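Local coordinates for protein haloacid dehalogenase-like hydrolase (Klebsiella pneumoniae subsp. pneumoniae, PDB 3PGV) that probably acts as a magnesium-dependent phosphatase of the Cof family within the haloacid dehalogenase-like hydrolase superfamily, its metal site here occupied by calcium, at residues 120-126 with 163-169; 28-32 with 230-234; 188-192 with 203-209. All coordinates share one frame; numbering follows the deposited sequence.

Interaction 1: residues 120-126 with 163-169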
loop_
_atom_site.group_PDB
_atom_site.type_symbol
_atom_site.label_atom_id
_atom_site.label_comp_id
_atom_site.label_asym_id
_atom_site.label_seq_id
_atom_site.Cartn_x
_atom_site.Cartn_y
_atom_site.Cartn_z
ATOM N N ILE A 120 2.740 2.976 -21.787
ATOM C CA ILE A 120 2.043 2.633 -20.544
ATOM C C ILE A 120 1.274 1.298 -20.649
ATOM O O ILE A 120 0.586 1.053 -21.639
ATOM C CB ILE A 120 1.109 3.786 -20.092
ATOM C CG1 ILE A 120 1.873 5.120 -19.987
ATOM C CG2 ILE A 120 0.403 3.433 -18.776
ATOM C CD1 ILE A 120 0.944 6.397 -19.789
ATOM N N VAL A 121 1.365 0.467 -19.606
ATOM C CA VAL A 121 0.535 -0.728 -19.461
ATOM C C VAL A 121 -0.519 -0.455 -18.366
ATOM O O VAL A 121 -0.176 0.064 -17.294
ATOM C CB VAL A 121 1.379 -2.007 -19.138
ATOM C CG1 VAL A 121 0.479 -3.182 -18.753
ATOM C CG2 VAL A 121 2.289 -2.381 -20.309
ATOM N N THR A 122 -1.800 -0.726 -18.662
ATOM C CA THR A 122 -2.873 -0.529 -17.684
ATOM C C THR A 122 -3.141 -1.830 -16.916
ATOM O O THR A 122 -3.425 -2.869 -17.527
ATOM C CB THR A 122 -4.135 0.013 -18.358
ATOM O OG1 THR A 122 -3.809 1.219 -19.051
ATOM C CG2 THR A 122 -5.287 0.271 -17.345
ATOM N N ASN A 123 -3.049 -1.770 -15.579
ATOM C CA ASN A 123 -3.277 -2.929 -14.722
ATOM C C ASN A 123 -4.496 -2.711 -13.865
ATOM O O ASN A 123 -4.760 -1.584 -13.442
ATOM C CB ASN A 123 -2.065 -3.203 -13.844
ATOM C CG ASN A 123 -0.811 -3.493 -14.594
ATOM O OD1 ASN A 123 -0.423 -4.634 -14.758
ATOM N ND2 ASN A 123 -0.103 -2.455 -15.000
ATOM N N VAL A 124 -5.243 -3.787 -13.594
ATOM C CA VAL A 124 -6.475 -3.707 -12.813
ATOM C C VAL A 124 -6.519 -4.836 -11.766
ATOM O O VAL A 124 -6.287 -6.000 -12.107
ATOM C CB VAL A 124 -7.727 -3.777 -13.755
ATOM C CG1 VAL A 124 -9.018 -3.758 -12.954
ATOM C CG2 VAL A 124 -7.710 -2.656 -14.785
ATOM N N TYR A 125 -6.854 -4.499 -10.506
ATOM C CA TYR A 125 -7.179 -5.518 -9.506
ATOM C C TYR A 125 -8.682 -5.558 -9.339
ATOM O O TYR A 125 -9.264 -4.607 -8.818
ATOM C CB TYR A 125 -6.506 -5.240 -8.151
ATOM C CG TYR A 125 -5.016 -5.528 -8.108
ATOM C CD1 TYR A 125 -4.395 -6.273 -9.113
ATOM C CD2 TYR A 125 -4.239 -5.123 -7.022
ATOM C CE1 TYR A 125 -3.029 -6.532 -9.081
ATOM C CE2 TYR A 125 -2.873 -5.375 -6.977
ATOM C CZ TYR A 125 -2.268 -6.086 -8.004
ATOM O OH TYR A 125 -0.909 -6.343 -7.954
ATOM N N ARG A 126 -9.331 -6.580 -9.922
ATOM C CA ARG A 126 -10.763 -6.788 -9.782
ATOM C C ARG A 126 -10.979 -7.971 -8.885
ATOM O O ARG A 126 -10.661 -9.106 -9.276
ATOM C CB ARG A 126 -11.417 -7.039 -11.145
ATOM C CG ARG A 126 -12.920 -7.199 -11.046
ATOM C CD ARG A 126 -13.568 -7.427 -12.390
ATOM N NE ARG A 126 -15.022 -7.396 -12.277
ATOM C CZ ARG A 126 -15.755 -8.422 -11.860
ATOM N NH1 ARG A 126 -15.177 -9.569 -11.536
ATOM N NH2 ARG A 126 -17.070 -8.306 -11.759
ATOM N N ILE A 163 -13.528 -3.166 -8.437
ATOM C CA ILE A 163 -12.176 -2.665 -8.741
ATOM C C ILE A 163 -11.537 -2.006 -7.521
ATOM O O ILE A 163 -11.895 -0.893 -7.179
ATOM C CB ILE A 163 -12.194 -1.712 -9.979
ATOM C CG1 ILE A 163 -13.038 -2.302 -11.168
ATOM C CG2 ILE A 163 -10.777 -1.318 -10.408
ATOM C CD1 ILE A 163 -12.604 -3.681 -11.658
ATOM N N SER A 164 -10.587 -2.699 -6.865
ATOM C CA SER A 164 -9.886 -2.131 -5.705
ATOM C C SER A 164 -8.905 -1.043 -6.146
ATOM O O SER A 164 -8.748 -0.040 -5.455
ATOM C CB SER A 164 -9.169 -3.227 -4.917
ATOM O OG SER A 164 -8.319 -3.992 -5.753
ATOM N N LYS A 165 -8.268 -1.227 -7.311
ATOM C CA LYS A 165 -7.374 -0.223 -7.872
ATOM C C LYS A 165 -7.038 -0.465 -9.331
ATOM O O LYS A 165 -7.112 -1.590 -9.812
ATOM C CB LYS A 165 -6.083 -0.072 -7.040
ATOM C CG LYS A 165 -5.135 -1.241 -7.127
ATOM C CD LYS A 165 -3.835 -0.912 -6.416
ATOM C CE LYS A 165 -2.773 -1.933 -6.677
ATOM N NZ LYS A 165 -1.508 -1.593 -6.004
ATOM N N VAL A 166 -6.688 0.613 -10.037
ATOM C CA VAL A 166 -6.127 0.557 -11.377
ATOM C C VAL A 166 -4.731 1.172 -11.286
ATOM O O VAL A 166 -4.556 2.180 -10.591
ATOM C CB VAL A 166 -7.014 1.307 -12.427
ATOM C CG1 VAL A 166 -6.338 1.317 -13.813
ATOM C CG2 VAL A 166 -8.409 0.697 -12.505
ATOM N N PHE A 167 -3.724 0.529 -11.882
ATOM C CA PHE A 167 -2.364 1.078 -11.841
ATOM C C PHE A 167 -1.677 1.065 -13.182
ATOM O O PHE A 167 -1.819 0.123 -13.951
ATOM C CB PHE A 167 -1.511 0.426 -10.741
ATOM C CG PHE A 167 -1.395 -1.085 -10.792
ATOM C CD1 PHE A 167 -2.428 -1.893 -10.327
ATOM C CD2 PHE A 167 -0.199 -1.693 -11.157
ATOM C CE1 PHE A 167 -2.298 -3.282 -10.316
ATOM C CE2 PHE A 167 -0.064 -3.078 -11.126
ATOM C CZ PHE A 167 -1.112 -3.866 -10.699
ATOM N N PHE A 168 -0.997 2.157 -13.495
ATOM C CA PHE A 168 -0.340 2.355 -14.772
ATOM C C PHE A 168 1.142 2.184 -14.628
ATOM O O PHE A 168 1.769 2.885 -13.825
ATOM C CB PHE A 168 -0.685 3.747 -15.333
ATOM C CG PHE A 168 -2.178 3.996 -15.409
ATOM C CD1 PHE A 168 -2.916 3.568 -16.508
ATOM C CD2 PHE A 168 -2.855 4.604 -14.352
ATOM C CE1 PHE A 168 -4.301 3.754 -16.555
ATOM C CE2 PHE A 168 -4.239 4.785 -14.399
ATOM C CZ PHE A 168 -4.953 4.366 -15.504
ATOM N N THR A 169 1.709 1.175 -15.322
ATOM C CA THR A 169 3.151 0.907 -15.271
ATOM C C THR A 169 3.838 1.432 -16.517
ATOM O O THR A 169 3.320 1.273 -17.622
ATOM C CB THR A 169 3.437 -0.589 -14.990
ATOM O OG1 THR A 169 2.806 -1.379 -15.990
ATOM C CG2 THR A 169 2.952 -1.035 -13.592
#
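Val121 and Thr169, and further along Asn123 and Phe167, form hydrogen-bonded antiparallel pairs between strands 121-126 and 163-169, central neighbours in the sheet of the cap domain. Each pair is closed by two backbone bonds, among them Val121 N to Thr169 O at 2.9 Å and Asn123 N to Phe167 O at 2.8 Å. Tyr125 N also donates to Lys165 O, and Ser164 N, at the corner of the chain, donates to Tyr125 O.

Side-chain polarity centres on Asn123. Its ND2 lies 3.3 Å from Thr169 OG1 and 3.3 Å from Phe167 O, both near the amide plane, while OD1 is taken by Arg136 and Trp130. Phe167 O therefore accepts two donors, the amide one from above its carbonyl plane.

Aromatic contacts fill the same face. With chi1 at 56°, Phe167 CG sits between its backbone N and carbonyl carbon, which brings the ring back under Asn123. Asn123 CB stands 3.3 Å from the centroid of the Phe167 ring, over its face, and the amide stacks almost parallel to the ring. The edge of Phe167 meets the face of Tyr125 in a T-shaped pair, planes at 70°. Lys165 CE lies against the tyrosine ring, 3.5 Å from Tyr125 CE2, and its NZ goes on to Gly62 O and Glu202.

On the other face, Thr122 OG1 lies at the edge of the Phe168 ring, Val124 CG1 packs on Ile163 CD1, and Ile163 CD1 also rests 3.6 Å from Arg126 CG.

Bonds at both ends of the Asn123 amide, ND2 to Thr169 and Phe167 O, OD1 from Arg136 and Trp130, fix its rotation and hold it flat over Phe167.

Interaction 2: residues 28-32 with 230-234. With CA (calcium ion), chain E.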
loop_
_atom_site.group_PDB
_atom_site.type_symbol
_atom_site.label_atom_id
_atom_site.label_comp_id
_atom_site.label_asym_id
_atom_site.label_seq_id
_atom_site.Cartn_x
_atom_site.Cartn_y
_atom_site.Cartn_z
ATOM N N LEU A 28 5.206 -2.333 3.878
ATOM C CA LEU A 28 6.043 -3.523 3.780
ATOM C C LEU A 28 7.258 -3.322 2.887
ATOM O O LEU A 28 8.379 -3.200 3.397
ATOM C CB LEU A 28 5.213 -4.749 3.365
ATOM C CG LEU A 28 4.160 -5.194 4.403
ATOM C CD1 LEU A 28 3.143 -6.142 3.790
ATOM C CD2 LEU A 28 4.826 -5.815 5.633
ATOM N N ASP A 29 7.044 -3.231 1.559
ATOM C CA ASP A 29 8.136 -3.052 0.610
ATOM C C ASP A 29 8.833 -1.726 0.816
ATOM O O ASP A 29 8.183 -0.684 0.822
ATOM C CB ASP A 29 7.633 -3.182 -0.833
ATOM C CG ASP A 29 6.976 -4.509 -1.107
ATOM O OD1 ASP A 29 7.703 -5.513 -1.223
ATOM O OD2 ASP A 29 5.731 -4.557 -1.132
ATOM N N GLY A 30 10.159 -1.780 1.009
ATOM C CA GLY A 30 10.983 -0.589 1.207
ATOM C C GLY A 30 10.906 -0.020 2.612
ATOM O O GLY A 30 11.565 0.975 2.908
ATOM N N THR A 31 10.091 -0.648 3.495
ATOM C CA THR A 31 9.894 -0.171 4.860
ATOM C C THR A 31 10.272 -1.260 5.897
ATOM O O THR A 31 11.401 -1.278 6.378
ATOM C CB THR A 31 8.468 0.367 5.020
ATOM O OG1 THR A 31 8.231 1.366 4.021
ATOM C CG2 THR A 31 8.216 0.936 6.391
ATOM N N LEU A 32 9.339 -2.168 6.216
ATOM C CA LEU A 32 9.612 -3.258 7.154
ATOM C C LEU A 32 10.438 -4.368 6.463
ATOM O O LEU A 32 11.313 -4.974 7.099
ATOM C CB LEU A 32 8.293 -3.837 7.719
ATOM C CG LEU A 32 8.433 -4.975 8.755
ATOM C CD1 LEU A 32 9.190 -4.506 10.004
ATOM C CD2 LEU A 32 7.094 -5.527 9.128
ATOM N N ALA A 230 3.376 5.269 12.496
ATOM C CA ALA A 230 3.427 4.687 11.156
ATOM C C ALA A 230 4.790 4.827 10.479
ATOM O O ALA A 230 5.517 5.796 10.724
ATOM C CB ALA A 230 2.348 5.285 10.285
ATOM N N PHE A 231 5.112 3.874 9.579
ATOM C CA PHE A 231 6.373 3.855 8.827
ATOM C C PHE A 231 6.073 3.629 7.340
ATOM O O PHE A 231 5.245 2.777 7.002
ATOM C CB PHE A 231 7.297 2.746 9.365
ATOM C CG PHE A 231 7.643 2.871 10.832
ATOM C CD1 PHE A 231 6.799 2.348 11.813
ATOM C CD2 PHE A 231 8.847 3.439 11.233
ATOM C CE1 PHE A 231 7.124 2.460 13.177
ATOM C CE2 PHE A 231 9.171 3.550 12.598
ATOM C CZ PHE A 231 8.308 3.053 13.558
ATOM N N GLY A 232 6.736 4.402 6.467
ATOM C CA GLY A 232 6.545 4.307 5.014
ATOM C C GLY A 232 7.663 4.937 4.197
ATOM O O GLY A 232 8.497 5.683 4.734
ATOM N N ASP A 233 7.670 4.681 2.877
ATOM C CA ASP A 233 8.732 5.196 1.992
ATOM C C ASP A 233 8.200 5.739 0.639
ATOM O O ASP A 233 8.991 6.205 -0.189
ATOM C CB ASP A 233 9.792 4.100 1.731
ATOM C CG ASP A 233 9.313 2.994 0.817
ATOM O OD1 ASP A 233 8.119 2.625 0.903
ATOM O OD2 ASP A 233 10.140 2.457 0.061
ATOM N N GLY A 234 6.891 5.610 0.406
ATOM C CA GLY A 234 6.297 6.016 -0.864
ATOM C C GLY A 234 5.169 7.024 -0.744
ATOM O O GLY A 234 4.665 7.288 0.358
HETATM CA CA CA E . 6.764 1.073 0.041
HETATM O O HOH W 1 4.577 2.495 -0.167
#
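The metal site of the haloacid dehalogenase core, at the C-terminal ends of its parallel strands, brings together the short helix 28-32, with a pi-type turn, that follows strand 23-27 and the end of strand 228-232. A calcium ion bridges the two segments: Asp29 binds it through the backbone O at 2.4 Å, Asp233 through OD1 at 2.2 Å. A water at 2.6 Å and four atoms from outside the two segments, Asp27 among their sources, complete the shell. Asp29 binds through its carbonyl, while its carboxylate pairs with Arg63.

Asp233 CG lies between its backbone N and carbonyl carbon (chi1 72°), which swings OD1 to the ion and leaves Asp233 OD2 3.4 Å from Gly30 CA. Thr31 sits beside this group, OG1 3.5 Å from Gly232 CA, and its hydroxyl bonds to Asp27 OD2. The methyl faces the strand instead, with CG2 3.6 Å from Phe231 CB, so the polar and apolar branches of one threonine serve the metal side and the apolar packing against Phe231.

Asp29 O and Asp233 OD1, two acceptors 3.3 Å apart, would probably repel each other but for the cation that both bind; the segments are joined here by shared coordination, with Thr31 as a second-shell support of Asp27.

Interaction 3: residues 188-192 with 203-209; sequences GDRVN and VMAGGVS
Asp189 O points at the turn after strand 200-205, where Gly206 CA approaches to 3.1 Å in a CA-H...O contact. Gly206 presents a bare alpha carbon to this carbonyl, and the two come unusually near. Arg190 follows in the same short 3-10 segment; its O accepts a weak bond from Gly206 N, while Arg190 NH2 forms salt bridges with Asp103 and Asp105.

At Val191 the chain becomes extended and pairs with Ala205, a non-hydrogen-bonded antiparallel position. Val191 CB meets Val203 CG1 at 3.9 Å, and its side chain also packs on Ile106 of helix 104-110. Here begins the beta hairpin of strands 191-195 and 200-205, whose first strand is the outermost on this side of the cap sheet.

Asn192 makes the next, hydrogen-bonded pair with selenomethionine Met204: its N bonds to Met204 O at 2.7 Å, nearly straight but from above the carbonyl plane, and its O takes Met204 N at 2.9 Å. CG stands anti to the backbone N (chi1 171°), sending the amide past the strand end to the type II turn 205-208. Asn192 ND2 donates to Val208 O at 2.7 Å, in that carbonyl's plane, while the oxygen lies 24° out of the Asn192 amide plane. Met204, bent at chi2 and chi3, brings CE to 3.7 Å from Asn192 ND2, and CB of Ser209, the N-cap of helix 210-220, lies 3.7 Å from the same Asn192 ND2.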
loop_
_atom_site.group_PDB
_atom_site.type_symbol
_atom_site.label_atom_id
_atom_site.label_comp_id
_atom_site.label_asym_id
_atom_site.label_seq_id
_atom_site.Cartn_x
_atom_site.Cartn_y
_atom_site.Cartn_z
ATOM N N GLY A 188 -11.007 14.788 -9.303
ATOM C CA GLY A 188 -10.909 15.443 -7.998
ATOM C C GLY A 188 -11.039 14.496 -6.819
ATOM O O GLY A 188 -10.362 13.459 -6.767
ATOM N N ASP A 189 -11.956 14.832 -5.881
ATOM C CA ASP A 189 -12.265 14.049 -4.662
ATOM C C ASP A 189 -12.643 12.589 -4.946
ATOM O O ASP A 189 -12.591 11.766 -4.032
ATOM C CB ASP A 189 -13.429 14.713 -3.890
ATOM C CG ASP A 189 -13.049 15.969 -3.151
ATOM O OD1 ASP A 189 -11.851 16.344 -3.189
ATOM O OD2 ASP A 189 -13.941 16.569 -2.501
ATOM N N ARG A 190 -13.163 12.303 -6.158
ATOM C CA ARG A 190 -13.671 10.971 -6.507
ATOM C C ARG A 190 -12.565 9.904 -6.651
ATOM O O ARG A 190 -12.870 8.704 -6.682
ATOM C CB ARG A 190 -14.526 11.030 -7.772
ATOM C CG ARG A 190 -15.743 11.917 -7.649
ATOM C CD ARG A 190 -16.655 11.752 -8.844
ATOM N NE ARG A 190 -17.246 10.413 -8.884
ATOM C CZ ARG A 190 -17.648 9.812 -9.996
ATOM N NH1 ARG A 190 -17.485 10.401 -11.171
ATOM N NH2 ARG A 190 -18.156 8.597 -9.949
ATOM N N VAL A 191 -11.298 10.331 -6.746
ATOM C CA VAL A 191 -10.164 9.401 -6.870
ATOM C C VAL A 191 -9.057 9.756 -5.891
ATOM O O VAL A 191 -8.926 10.914 -5.483
ATOM C CB VAL A 191 -9.592 9.318 -8.341
ATOM C CG1 VAL A 191 -10.596 8.693 -9.299
ATOM C CG2 VAL A 191 -9.124 10.696 -8.845
ATOM N N ASN A 192 -8.237 8.770 -5.549
ATOM C CA ASN A 192 -6.982 8.985 -4.887
ATOM C C ASN A 192 -5.890 8.492 -5.835
ATOM O O ASN A 192 -5.787 7.278 -6.093
ATOM C CB ASN A 192 -6.902 8.246 -3.552
ATOM C CG ASN A 192 -5.495 8.295 -2.938
ATOM O OD1 ASN A 192 -4.691 9.210 -3.207
ATOM N ND2 ASN A 192 -5.159 7.301 -2.138
ATOM N N VAL A 203 -4.389 4.290 -8.896
ATOM C CA VAL A 203 -5.645 5.009 -8.684
ATOM C C VAL A 203 -6.578 4.189 -7.838
ATOM O O VAL A 203 -6.937 3.074 -8.215
ATOM C CB VAL A 203 -6.328 5.455 -10.021
ATOM C CG1 VAL A 203 -7.536 6.346 -9.739
ATOM C CG2 VAL A 203 -5.337 6.168 -10.936
HETATM N N MSE A 204 -6.975 4.737 -6.686
HETATM C CA MSE A 204 -7.968 4.134 -5.802
HETATM C C MSE A 204 -9.160 5.084 -5.704
HETATM O O MSE A 204 -9.075 6.227 -6.162
HETATM C CB MSE A 204 -7.374 3.891 -4.388
HETATM C CG MSE A 204 -6.451 2.678 -4.294
HETATM SE SE MSE A 204 -4.768 2.890 -5.243
HETATM C CE MSE A 204 -4.086 4.585 -4.403
ATOM N N ALA A 205 -10.271 4.631 -5.089
ATOM C CA ALA A 205 -11.458 5.496 -4.902
ATOM C C ALA A 205 -11.114 6.633 -3.983
ATOM O O ALA A 205 -10.221 6.495 -3.143
ATOM C CB ALA A 205 -12.604 4.687 -4.307
ATOM N N GLY A 206 -11.802 7.761 -4.142
ATOM C CA GLY A 206 -11.628 8.896 -3.254
ATOM C C GLY A 206 -11.988 8.526 -1.834
ATOM O O GLY A 206 -12.995 7.843 -1.601
ATOM N N GLY A 207 -11.123 8.881 -0.904
ATOM C CA GLY A 207 -11.311 8.526 0.491
ATOM C C GLY A 207 -10.665 7.201 0.841
ATOM O O GLY A 207 -10.735 6.751 1.982
ATOM N N VAL A 208 -10.024 6.582 -0.123
ATOM C CA VAL A 208 -9.315 5.331 0.097
ATOM C C VAL A 208 -7.803 5.589 0.070
ATOM O O VAL A 208 -7.296 6.150 -0.895
ATOM C CB VAL A 208 -9.725 4.261 -0.941
ATOM C CG1 VAL A 208 -8.819 3.027 -0.858
ATOM C CG2 VAL A 208 -11.188 3.879 -0.790
ATOM N N SER A 209 -7.111 5.242 1.159
ATOM C CA SER A 209 -5.652 5.326 1.272
ATOM C C SER A 209 -5.223 4.462 2.435
ATOM O O SER A 209 -6.080 4.019 3.210
ATOM C CB SER A 209 -5.195 6.773 1.500
ATOM O OG SER A 209 -5.420 7.191 2.834
#

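How the interactions relate
From the N terminus, strand 23-27 leads into 28-32, whose partner 230-234 comes almost two hundred residues later; interaction 2 thus closes a long loop that encloses both other contacts. Within it, interaction 1 joins 120-126 to 163-169 and is complete before interaction 3 joins 188-192 to 203-209, so these two follow in series and none cross. They share the cap sheet: strands 163-169 and 200-205 are neighbours, probably hydrogen-bonded through Val166 O and Val203 N, 2.7 Å apart, with Lys165 packing on Met204. Interaction 2 belongs to the core sheet, its nearest atoms about 9 Å from interaction 1 and about 10 Å from interaction 3.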